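Local coordinates for protein extracellular sialidase/neuraminidase, putative (Aspergillus fumigatus, PDB 2XZI) that probably cleaves terminal sialic acids from glycans by hydrolysis as a fungal exo-sialidase, with a preference for the deaminated sugar Kdn, at residues I208-P213 and G257-F262. Residues are numbered along the deposited sequence; the frame is centred on the assembly and turned at random.
Sequences IGRGAP and GTLEGF. With NO2 (nitrite ion), chain H.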
loop_
_atom_site.group_PDB
_atom_site.type_symbol
_atom_site.label_atom_id
_atom_site.label_comp_id
_atom_site.label_asym_id
_atom_site.label_seq_id
_atom_site.Cartn_x
_atom_site.Cartn_y
_atom_site.Cartn_z
ATOM N N ILE A 208 3.926 -3.832 16.520
ATOM C CA ILE A 208 5.105 -4.674 16.535
ATOM C C ILE A 208 4.714 -6.111 16.812
ATOM O O ILE A 208 3.956 -6.385 17.758
ATOM C CB ILE A 208 6.093 -4.226 17.637
ATOM C CG1 ILE A 208 6.250 -2.693 17.665
ATOM C CG2 ILE A 208 7.415 -4.986 17.513
ATOM C CD1 ILE A 208 6.811 -2.043 16.378
ATOM N N GLY A 209 5.226 -7.019 15.981
ATOM C CA GLY A 209 5.000 -8.437 16.177
ATOM C C GLY A 209 6.272 -9.085 16.651
ATOM O O GLY A 209 7.328 -8.911 16.043
ATOM N N ARG A 210 6.151 -9.855 17.736
ATOM C CA ARG A 210 7.281 -10.570 18.311
ATOM C C ARG A 210 6.955 -12.046 18.493
ATOM O O ARG A 210 5.782 -12.443 18.528
ATOM C CB ARG A 210 7.681 -9.939 19.657
ATOM C CG ARG A 210 8.307 -8.549 19.518
ATOM C CD ARG A 210 8.806 -8.068 20.884
ATOM N NE ARG A 210 9.521 -6.796 20.841
ATOM C CZ ARG A 210 8.920 -5.607 20.888
ATOM N NH1 ARG A 210 7.596 -5.533 20.902
ATOM N NH2 ARG A 210 9.638 -4.497 20.898
ATOM N N GLY A 211 8.005 -12.858 18.577
ATOM C CA GLY A 211 7.837 -14.289 18.823
ATOM C C GLY A 211 7.804 -15.120 17.565
ATOM O O GLY A 211 8.396 -14.756 16.540
ATOM N N ALA A 212 7.118 -16.256 17.650
ATOM C CA ALA A 212 7.161 -17.292 16.630
ATOM C C ALA A 212 6.525 -16.823 15.323
ATOM O O ALA A 212 5.391 -16.339 15.334
ATOM C CB ALA A 212 6.450 -18.542 17.158
ATOM N N PRO A 213 7.258 -16.955 14.193
ATOM C CA PRO A 213 6.660 -16.602 12.893
ATOM C C PRO A 213 5.267 -17.190 12.669
ATOM O O PRO A 213 5.029 -18.400 12.856
ATOM C CB PRO A 213 7.663 -17.169 11.903
ATOM C CG PRO A 213 8.976 -16.965 12.593
ATOM C CD PRO A 213 8.696 -17.254 14.059
ATOM N N GLY A 257 14.349 5.776 14.092
ATOM C CA GLY A 257 14.331 5.203 15.419
ATOM C C GLY A 257 14.678 3.740 15.438
ATOM O O GLY A 257 15.314 3.203 14.501
ATOM N N THR A 258 14.300 3.113 16.539
ATOM C CA THR A 258 14.489 1.681 16.747
ATOM C C THR A 258 13.242 1.198 17.496
ATOM O O THR A 258 12.332 1.991 17.777
ATOM C CB THR A 258 15.726 1.392 17.620
ATOM O OG1 THR A 258 15.482 1.889 18.937
ATOM C CG2 THR A 258 17.010 2.047 17.059
ATOM N N LEU A 259 13.210 -0.083 17.841
ATOM C CA LEU A 259 12.119 -0.601 18.675
ATOM C C LEU A 259 12.047 0.010 20.079
ATOM O O LEU A 259 11.048 -0.148 20.777
ATOM C CB LEU A 259 12.173 -2.125 18.755
ATOM C CG LEU A 259 11.851 -2.864 17.454
ATOM C CD1 LEU A 259 11.970 -4.350 17.675
ATOM C CD2 LEU A 259 10.456 -2.504 16.941
ATOM N N GLU A 260 13.097 0.727 20.467
ATOM C CA GLU A 260 13.109 1.415 21.755
ATOM C C GLU A 260 12.544 2.829 21.701
ATOM O O GLU A 260 12.303 3.442 22.744
ATOM C CB GLU A 260 14.526 1.456 22.329
ATOM C CG GLU A 260 15.071 0.090 22.731
ATOM C CD GLU A 260 16.557 0.114 23.102
ATOM O OE1 GLU A 260 17.207 1.179 22.982
ATOM O OE2 GLU A 260 17.080 -0.948 23.496
ATOM N N GLY A 261 12.354 3.365 20.495
ATOM C CA GLY A 261 11.804 4.703 20.340
ATOM C C GLY A 261 12.250 5.443 19.094
ATOM O O GLY A 261 13.264 5.095 18.472
ATOM N N PHE A 262 11.489 6.479 18.743
ATOM C CA PHE A 262 11.782 7.309 17.589
ATOM C C PHE A 262 12.080 8.735 17.968
ATOM O O PHE A 262 11.592 9.236 18.983
ATOM C CB PHE A 262 10.602 7.326 16.613
ATOM C CG PHE A 262 10.553 6.138 15.702
ATOM C CD1 PHE A 262 10.294 4.865 16.193
ATOM C CD2 PHE A 262 10.755 6.303 14.335
ATOM C CE1 PHE A 262 10.241 3.776 15.325
ATOM C CE2 PHE A 262 10.703 5.221 13.477
ATOM C CZ PHE A 262 10.440 3.974 13.961
HETATM N N NO2 H . 7.255 -1.476 21.559
HETATM O O1 NO2 H . 8.576 -1.639 20.955
HETATM O O2 NO2 H . 6.660 -2.789 21.821
#
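Two neighbouring blades of the sialidase beta-propeller meet here, where strand 205-210 of one blade faces the hairpin turn between strands 250-258 and 261-268 of the next. L259, at the second position of a type I turn from T258 to G261, reaches across with its isobutyl group. Its CD2 packs on CD1 of I208 at 3.7 Å and lies 4.0 Å from CG2 of the same residue, the two side chains running antiparallel alongside one another. These branched aliphatic residues make a small apolar contact, with no backbone pairing between the two segments. The other methyl of L259, CD1, comes within 4.0 Å of NH2 of R210, approaching the guanidinium obliquely, while I208 CG2 sits above one face of that group, toward its rim. The extended chain of R210 carries the guanidinium edge out to a nitrite ion, probably from the crystallisation liquor: NH1 donates to O2 at 3.0 Å and NH2 to O1 at 3.0 Å, the latter nearly straight at 170°. These bidentate bonds, with a third from S219 OG, probably set the ion's orientation. Backbone bonds between T258 and G261 close the hairpin turn, and T258 OG1, accepting from E260 N (3.1 Å), adds an ST turn. G261 suits its place because, at phi 151° and psi 162°, a CB would press against the E260 carbonyl O. Strand 217-222, paired with 205-210, supplies S219 to the nitrite and Q221 to the T258 carbonyl, while L240 of strand 240-244 packs against L259.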